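Long-range contacts in cytochrome c-550-like protein (Thermosynechococcus elongatus, PDB 4LJI), which probably works as a low-potential electron-transfer cytochrome c with one covalently bound heme, and can partially replace cytochrome c-550 of photosystem II: residues 62-67 with 129-134; 85-90 with 104-109. All coordinates share one frame; numbering follows the deposited sequence.

Interaction 1. Residues 62-67 with 129-134. With HEC (heme c), chain C.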
loop_
_atom_site.group_PDB
_atom_site.type_symbol
_atom_site.label_atom_id
_atom_site.label_comp_id
_atom_site.label_asym_id
_atom_site.label_seq_id
_atom_site.Cartn_x
_atom_site.Cartn_y
_atom_site.Cartn_z
ATOM N N VAL A 62 12.462 -9.956 -7.573
ATOM C CA VAL A 62 13.152 -8.713 -7.209
ATOM C C VAL A 62 12.557 -8.145 -5.899
ATOM O O VAL A 62 11.819 -7.142 -5.907
ATOM C CB VAL A 62 13.124 -7.661 -8.378
ATOM C CG1 VAL A 62 13.872 -6.377 -8.007
ATOM C CG2 VAL A 62 13.700 -8.275 -9.655
ATOM N N SER A 63 12.886 -8.794 -4.777
ATOM C CA SER A 63 12.317 -8.450 -3.479
ATOM C C SER A 63 13.144 -7.377 -2.763
ATOM O O SER A 63 14.127 -6.868 -3.329
ATOM C CB SER A 63 12.238 -9.693 -2.585
ATOM O OG SER A 63 13.507 -10.018 -2.069
ATOM N N LEU A 64 12.761 -7.049 -1.525
ATOM C CA LEU A 64 13.531 -6.111 -0.714
ATOM C C LEU A 64 14.493 -6.831 0.218
ATOM O O LEU A 64 14.994 -6.252 1.191
ATOM C CB LEU A 64 12.644 -5.088 0.018
ATOM C CG LEU A 64 11.620 -4.362 -0.848
ATOM C CD1 LEU A 64 10.841 -3.324 -0.008
ATOM C CD2 LEU A 64 12.245 -3.744 -2.110
ATOM N N SER A 65 14.770 -8.110 -0.076
ATOM C CA SER A 65 15.741 -8.833 0.738
ATOM C C SER A 65 17.121 -8.235 0.532
ATOM O O SER A 65 17.374 -7.660 -0.548
ATOM C CB SER A 65 15.792 -10.327 0.410
ATOM O OG SER A 65 16.292 -10.583 -0.901
ATOM N N LEU A 66 18.019 -8.366 1.517
ATOM C CA LEU A 66 19.372 -7.809 1.367
ATOM C C LEU A 66 20.091 -8.451 0.186
ATOM O O LEU A 66 20.813 -7.786 -0.546
ATOM C CB LEU A 66 20.205 -7.961 2.641
ATOM C CG LEU A 66 21.503 -7.159 2.600
ATOM C CD1 LEU A 66 21.203 -5.666 2.388
ATOM C CD2 LEU A 66 22.360 -7.405 3.853
ATOM N N LYS A 67 19.873 -9.754 -0.004
ATOM C CA LYS A 67 20.423 -10.452 -1.162
ATOM C C LYS A 67 20.009 -9.802 -2.488
ATOM O O LYS A 67 20.850 -9.545 -3.364
ATOM C CB LYS A 67 19.967 -11.934 -1.157
ATOM C CG LYS A 67 20.118 -12.595 -2.513
ATOM C CD LYS A 67 19.697 -14.075 -2.533
ATOM C CE LYS A 67 19.922 -14.626 -3.935
ATOM N NZ LYS A 67 19.500 -16.050 -4.104
ATOM N N PRO A 129 13.483 -10.221 11.190
ATOM C CA PRO A 129 13.122 -11.625 10.947
ATOM C C PRO A 129 12.124 -11.795 9.805
ATOM O O PRO A 129 11.087 -11.129 9.800
ATOM C CB PRO A 129 12.480 -12.044 12.271
ATOM C CG PRO A 129 13.240 -11.232 13.290
ATOM C CD PRO A 129 13.416 -9.877 12.622
ATOM N N GLY A 130 12.471 -12.634 8.832
ATOM C CA GLY A 130 11.579 -12.987 7.741
ATOM C C GLY A 130 11.513 -12.009 6.583
ATOM O O GLY A 130 10.963 -12.321 5.524
ATOM N N TRP A 131 12.073 -10.823 6.782
ATOM C CA TRP A 131 12.006 -9.798 5.763
ATOM C C TRP A 131 12.513 -10.301 4.426
ATOM O O TRP A 131 13.649 -10.788 4.314
ATOM C CB TRP A 131 12.814 -8.581 6.190
ATOM C CG TRP A 131 12.818 -7.456 5.204
ATOM C CD1 TRP A 131 13.672 -7.294 4.156
ATOM C CD2 TRP A 131 11.957 -6.304 5.198
ATOM N NE1 TRP A 131 13.399 -6.125 3.501
ATOM C CE2 TRP A 131 12.352 -5.496 4.117
ATOM C CE3 TRP A 131 10.895 -5.885 5.999
ATOM C CZ2 TRP A 131 11.736 -4.276 3.824
ATOM C CZ3 TRP A 131 10.267 -4.679 5.698
ATOM C CH2 TRP A 131 10.685 -3.891 4.614
ATOM N N GLY A 132 11.653 -10.214 3.422
ATOM C CA GLY A 132 12.021 -10.570 2.063
ATOM C C GLY A 132 12.101 -12.053 1.748
ATOM O O GLY A 132 12.340 -12.435 0.599
ATOM N N VAL A 133 11.905 -12.900 2.749
ATOM C CA VAL A 133 11.915 -14.342 2.482
ATOM C C VAL A 133 10.493 -14.859 2.284
ATOM O O VAL A 133 9.844 -15.326 3.221
ATOM C CB VAL A 133 12.636 -15.150 3.566
ATOM C CG1 VAL A 133 12.734 -16.604 3.133
ATOM C CG2 VAL A 133 14.032 -14.580 3.821
ATOM N N GLU A 134 10.022 -14.755 1.044
ATOM C CA GLU A 134 8.648 -15.089 0.689
ATOM C C GLU A 134 8.626 -15.848 -0.629
ATOM O O GLU A 134 8.573 -15.244 -1.701
ATOM C CB GLU A 134 7.816 -13.811 0.556
HETATM FE FE HEC C . 8.877 -1.049 -5.351
HETATM C CHA HEC C . 11.353 -2.883 -6.909
HETATM C CHB HEC C . 11.186 0.229 -3.131
HETATM C CHC HEC C . 6.432 1.058 -3.951
HETATM C CHD HEC C . 6.505 -2.622 -7.145
HETATM N NA HEC C . 10.836 -1.301 -5.026
HETATM C C1A HEC C . 11.673 -2.074 -5.830
HETATM C C2A HEC C . 13.019 -1.973 -5.303
HETATM C C3A HEC C . 12.954 -1.114 -4.250
HETATM C C4A HEC C . 11.640 -0.658 -4.090
HETATM C CMA HEC C . 14.117 -0.669 -3.402
HETATM C CAA HEC C . 14.273 -2.690 -5.806
HETATM C CBA HEC C . 14.384 -4.106 -5.186
HETATM C CGA HEC C . 15.608 -4.877 -5.615
HETATM O O1A HEC C . 16.507 -4.357 -6.336
HETATM O O2A HEC C . 15.743 -6.083 -5.226
HETATM N NB HEC C . 8.797 0.366 -3.819
HETATM C C1B HEC C . 9.870 0.745 -3.098
HETATM C C2B HEC C . 9.466 1.724 -2.168
HETATM C C3B HEC C . 8.143 2.019 -2.386
HETATM C C4B HEC C . 7.728 1.094 -3.453
HETATM C CMB HEC C . 10.378 2.407 -1.173
HETATM C CAB HEC C . 7.280 2.982 -1.660
HETATM C CBB HEC C . 7.660 4.295 -1.893
HETATM N NC HEC C . 6.834 -0.824 -5.508
HETATM C C1C HEC C . 6.051 0.104 -4.874
HETATM C C2C HEC C . 4.720 -0.192 -5.191
HETATM C C3C HEC C . 4.719 -1.223 -6.096
HETATM C C4C HEC C . 6.066 -1.626 -6.313
HETATM C CMC HEC C . 3.507 0.552 -4.652
HETATM C CAC HEC C . 3.487 -1.864 -6.654
HETATM C CBC HEC C . 2.617 -1.156 -7.409
HETATM N ND HEC C . 8.935 -2.463 -6.726
HETATM C C1D HEC C . 7.854 -2.918 -7.376
HETATM C C2D HEC C . 8.262 -3.866 -8.411
HETATM C C3D HEC C . 9.605 -3.962 -8.346
HETATM C C4D HEC C . 10.017 -3.080 -7.265
HETATM C CMD HEC C . 7.338 -4.614 -9.352
HETATM C CAD HEC C . 10.484 -4.796 -9.239
HETATM C CBD HEC C . 11.065 -3.838 -10.301
HETATM C CGD HEC C . 11.864 -4.245 -11.524
HETATM O O1D HEC C . 12.745 -5.146 -11.502
HETATM O O2D HEC C . 11.647 -3.621 -12.593
HETATM O O HOH W 1 16.753 -9.609 3.712
#

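Interaction 2. Residues 85-90 with 104-109. With HEC (heme c), chain C.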
loop_
_atom_site.group_PDB
_atom_site.type_symbol
_atom_site.label_atom_id
_atom_site.label_comp_id
_atom_site.label_asym_id
_atom_site.label_seq_id
_atom_site.Cartn_x
_atom_site.Cartn_y
_atom_site.Cartn_z
ATOM N N PHE A 85 17.147 5.356 -6.540
ATOM C CA PHE A 85 16.271 4.378 -7.163
ATOM C C PHE A 85 14.857 4.910 -7.093
ATOM O O PHE A 85 14.139 4.934 -8.090
ATOM C CB PHE A 85 16.349 3.003 -6.486
ATOM C CG PHE A 85 15.366 2.035 -7.034
ATOM C CD1 PHE A 85 15.632 1.354 -8.221
ATOM C CD2 PHE A 85 14.162 1.839 -6.383
ATOM C CE1 PHE A 85 14.690 0.472 -8.743
ATOM C CE2 PHE A 85 13.217 0.962 -6.883
ATOM C CZ PHE A 85 13.499 0.271 -8.075
ATOM N N GLN A 86 14.474 5.398 -5.926
ATOM C CA GLN A 86 13.086 5.784 -5.742
ATOM C C GLN A 86 12.724 7.020 -6.557
ATOM O O GLN A 86 11.567 7.217 -6.937
ATOM C CB GLN A 86 12.739 5.948 -4.269
ATOM C CG GLN A 86 11.354 5.317 -4.003
ATOM C CD GLN A 86 11.329 3.865 -4.379
ATOM O OE1 GLN A 86 12.203 3.111 -3.989
ATOM N NE2 GLN A 86 10.315 3.450 -5.139
ATOM N N ARG A 87 13.723 7.855 -6.825
ATOM C CA ARG A 87 13.454 9.048 -7.625
ATOM C C ARG A 87 13.133 8.682 -9.076
ATOM O O ARG A 87 12.351 9.378 -9.765
ATOM C CB ARG A 87 14.651 9.987 -7.542
ATOM C CG ARG A 87 14.795 10.664 -6.181
ATOM C CD ARG A 87 13.638 11.589 -5.887
ATOM N NE ARG A 87 13.856 12.354 -4.672
ATOM C CZ ARG A 87 12.921 12.653 -3.782
ATOM N NH1 ARG A 87 11.659 12.245 -3.944
ATOM N NH2 ARG A 87 13.261 13.354 -2.712
ATOM N N SER A 88 13.752 7.609 -9.548
ATOM C CA SER A 88 13.571 7.141 -10.919
ATOM C C SER A 88 13.804 5.640 -10.978
ATOM O O SER A 88 14.916 5.202 -11.243
ATOM C CB SER A 88 14.569 7.831 -11.854
ATOM O OG SER A 88 14.294 7.487 -13.207
ATOM N N PRO A 89 12.754 4.834 -10.703
ATOM C CA PRO A 89 12.992 3.381 -10.630
ATOM C C PRO A 89 13.512 2.752 -11.918
ATOM O O PRO A 89 13.057 3.100 -13.013
ATOM C CB PRO A 89 11.609 2.823 -10.243
ATOM C CG PRO A 89 10.987 3.952 -9.452
ATOM C CD PRO A 89 11.425 5.202 -10.183
ATOM N N LYS A 90 14.485 1.852 -11.796
ATOM C CA LYS A 90 15.099 1.222 -12.935
ATOM C C LYS A 90 14.863 -0.286 -12.941
ATOM O O LYS A 90 14.418 -0.872 -11.931
ATOM C CB LYS A 90 16.619 1.482 -12.919
ATOM C CG LYS A 90 17.054 2.959 -12.996
ATOM C CD LYS A 90 16.914 3.501 -14.414
ATOM C CE LYS A 90 17.276 4.973 -14.442
ATOM N NZ LYS A 90 16.159 5.754 -13.865
ATOM N N VAL A 104 8.894 8.321 -6.751
ATOM C CA VAL A 104 8.539 9.264 -5.716
ATOM C C VAL A 104 9.196 10.615 -6.049
ATOM O O VAL A 104 10.411 10.755 -6.015
ATOM C CB VAL A 104 8.968 8.788 -4.343
ATOM C CG1 VAL A 104 8.653 9.825 -3.309
ATOM C CG2 VAL A 104 8.230 7.496 -3.984
ATOM N N SER A 105 8.348 11.583 -6.382
ATOM C CA SER A 105 8.762 12.899 -6.825
ATOM C C SER A 105 9.160 13.681 -5.606
ATOM O O SER A 105 8.794 13.341 -4.499
ATOM C CB SER A 105 7.587 13.613 -7.479
ATOM O OG SER A 105 6.767 14.227 -6.476
ATOM N N GLU A 106 9.906 14.769 -5.794
ATOM C CA GLU A 106 10.306 15.544 -4.630
ATOM C C GLU A 106 9.133 16.288 -4.033
ATOM O O GLU A 106 9.193 16.767 -2.908
ATOM C CB GLU A 106 11.396 16.532 -5.001
ATOM C CG GLU A 106 12.713 15.869 -5.320
ATOM C CD GLU A 106 13.848 16.871 -5.373
ATOM O OE1 GLU A 106 14.181 17.474 -4.324
ATOM O OE2 GLU A 106 14.424 17.059 -6.465
ATOM N N ASP A 107 8.078 16.412 -4.822
ATOM C CA ASP A 107 6.854 17.061 -4.395
ATOM C C ASP A 107 6.075 16.115 -3.482
ATOM O O ASP A 107 5.206 16.533 -2.713
ATOM C CB ASP A 107 6.041 17.432 -5.627
ATOM C CG ASP A 107 6.898 18.082 -6.703
ATOM O OD1 ASP A 107 7.166 19.308 -6.613
ATOM O OD2 ASP A 107 7.331 17.355 -7.628
ATOM N N TRP A 108 6.413 14.836 -3.562
ATOM C CA TRP A 108 5.766 13.823 -2.735
ATOM C C TRP A 108 6.582 13.600 -1.459
ATOM O O TRP A 108 6.086 13.805 -0.351
ATOM C CB TRP A 108 5.600 12.537 -3.543
ATOM C CG TRP A 108 4.690 11.509 -2.920
ATOM C CD1 TRP A 108 5.047 10.538 -2.040
ATOM C CD2 TRP A 108 3.282 11.346 -3.147
ATOM N NE1 TRP A 108 3.955 9.779 -1.693
ATOM C CE2 TRP A 108 2.856 10.258 -2.359
ATOM C CE3 TRP A 108 2.341 12.014 -3.941
ATOM C CZ2 TRP A 108 1.526 9.818 -2.341
ATOM C CZ3 TRP A 108 1.013 11.574 -3.920
ATOM C CH2 TRP A 108 0.625 10.490 -3.122
ATOM N N LEU A 109 7.839 13.196 -1.613
ATOM C CA LEU A 109 8.729 13.046 -0.469
ATOM C C LEU A 109 10.015 13.865 -0.613
ATOM O O LEU A 109 10.641 13.850 -1.657
ATOM C CB LEU A 109 9.060 11.566 -0.264
ATOM C CG LEU A 109 7.828 10.764 0.147
ATOM C CD1 LEU A 109 8.159 9.284 0.232
ATOM C CD2 LEU A 109 7.321 11.288 1.464
HETATM FE FE HEC C . 8.877 -1.049 -5.351
HETATM C CHA HEC C . 11.353 -2.883 -6.909
HETATM C CHB HEC C . 11.186 0.229 -3.131
HETATM C CHC HEC C . 6.432 1.058 -3.951
HETATM C CHD HEC C . 6.505 -2.622 -7.145
HETATM N NA HEC C . 10.836 -1.301 -5.026
HETATM C C1A HEC C . 11.673 -2.074 -5.830
HETATM C C2A HEC C . 13.019 -1.973 -5.303
HETATM C C3A HEC C . 12.954 -1.114 -4.250
HETATM C C4A HEC C . 11.640 -0.658 -4.090
HETATM C CMA HEC C . 14.117 -0.669 -3.402
HETATM C CAA HEC C . 14.273 -2.690 -5.806
HETATM C CBA HEC C . 14.384 -4.106 -5.186
HETATM C CGA HEC C . 15.608 -4.877 -5.615
HETATM O O1A HEC C . 16.507 -4.357 -6.336
HETATM O O2A HEC C . 15.743 -6.083 -5.226
HETATM N NB HEC C . 8.797 0.366 -3.819
HETATM C C1B HEC C . 9.870 0.745 -3.098
HETATM C C2B HEC C . 9.466 1.724 -2.168
HETATM C C3B HEC C . 8.143 2.019 -2.386
HETATM C C4B HEC C . 7.728 1.094 -3.453
HETATM C CMB HEC C . 10.378 2.407 -1.173
HETATM C CAB HEC C . 7.280 2.982 -1.660
HETATM C CBB HEC C . 7.660 4.295 -1.893
HETATM N NC HEC C . 6.834 -0.824 -5.508
HETATM C C1C HEC C . 6.051 0.104 -4.874
HETATM C C2C HEC C . 4.720 -0.192 -5.191
HETATM C C3C HEC C . 4.719 -1.223 -6.096
HETATM C C4C HEC C . 6.066 -1.626 -6.313
HETATM C CMC HEC C . 3.507 0.552 -4.652
HETATM C CAC HEC C . 3.487 -1.864 -6.654
HETATM C CBC HEC C . 2.617 -1.156 -7.409
HETATM N ND HEC C . 8.935 -2.463 -6.726
HETATM C C1D HEC C . 7.854 -2.918 -7.376
HETATM C C2D HEC C . 8.262 -3.866 -8.411
HETATM C C3D HEC C . 9.605 -3.962 -8.346
HETATM C C4D HEC C . 10.017 -3.080 -7.265
HETATM C CMD HEC C . 7.338 -4.614 -9.352
HETATM C CAD HEC C . 10.484 -4.796 -9.239
HETATM C CBD HEC C . 11.065 -3.838 -10.301
HETATM C CGD HEC C . 11.864 -4.245 -11.524
HETATM O O1D HEC C . 12.745 -5.146 -11.502
HETATM O O2D HEC C . 11.647 -3.621 -12.593
#

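Interaction 1. Residues 62-67 with 129-134
The indole of W131 turns an edge, not a face, to L64: NE1 donates to L64 O over 2.8 Å with an N-H...O angle of 145°, and the oxygen lies close to the ring plane. A water also lies at the edge in that plane, accepting from L66 N and bonding W131 O only weakly. On the acceptor side NE1 stands well above the carbonyl plane, so it misses the lone-pair directions. CG anti to the backbone N (chi1 180°) brings the ring and its NE1 to this carbonyl; L64 CB and CD1 each pack 4.0 Å from W131 CZ2. The other branch of L64 faces the cofactor, CD2 lying 3.5 Å from HEC C3A, so one leucine joins the heme to the tryptophan. G132 passes close to S65, and a CB here would probably come too near S65 CB. S63 OG accepts from S65 N at 3.0 Å in an ST turn and also bonds D68. S65 N-caps helix 66-70, its OG bonded to D68 N. Backbone bonds L64-G54 and G132-G53 tie both segments to the loop after helix 48-51, and W131 rests on A124 and A125 of helix 111-127, with L66 also on A125.

Interaction 2. Residues 85-90 with 104-109
R87 and Q86, on helix 79-87, bond the main chain of V104 and L109, in the loop that follows the axial ligand C101 in this cytochrome c fold. V104 N donates to Q86 O at 2.9 Å and 161°, joining helix 79-87 to segment 104-109, which is loop and turn here. The guanidinium of R87 serves two more carbonyls. NH1 and NH2 both grip L109 O end-on from the same face of its carbonyl plane, NH2 at 2.9 Å, while NH1 also donates to V104 O at 2.8 Å and 162°. Both oxygens lie close to the guanidinium plane, and this fixes its rotation. A bend at chi2 (-65°) brings the group back across the contact although its CB points away. E106 CG sits over the centre of one guanidinium face, 3.6 Å from R87 CZ; the E106 carboxylate is nearby but forms no salt bridge. A leucine in place of R87 would probably leave V104 O and L109 O without these N-H partners and the turn between them freer to move. Inside that turn, S105 O accepts hydrogen bonds from both W108 N and L109 N, and S105 OG receives weak bonds from D107 N and W108 N. R87 O is satisfied by R103 NE. L114 of helix 111-127 packs against Q86, R87, V104 and L109. Q86 NE2 donates to R102 O, which helps to fix the amide where it lies along the heme: NE2 lies 3.4 Å from HEC C1B, and Q86 OE1 3.2 Å from HEC CHB.

In the fold
Interactions 1 and 2 lie on opposite sides of the chain's centre, their centres 22 Å apart and their nearest atoms about 7 Å apart, and the heme joins them. Along the chain, 85-90 with 104-109 is nested inside the loop closed by 62-67 with 129-134. Each attends one heme face: the side chain of L64 is about 4 Å from that of the axial ligand H51, and the side chain of Q86 about 3 Å from that of the axial ligand C101. L64 and F85 sandwich the same pyrrole, F85 CE2 coming within 3.4 Å of HEC C3A. V62 CG1 packs against a heme propionate carbon, and R76 hydrogen-bonds the heme.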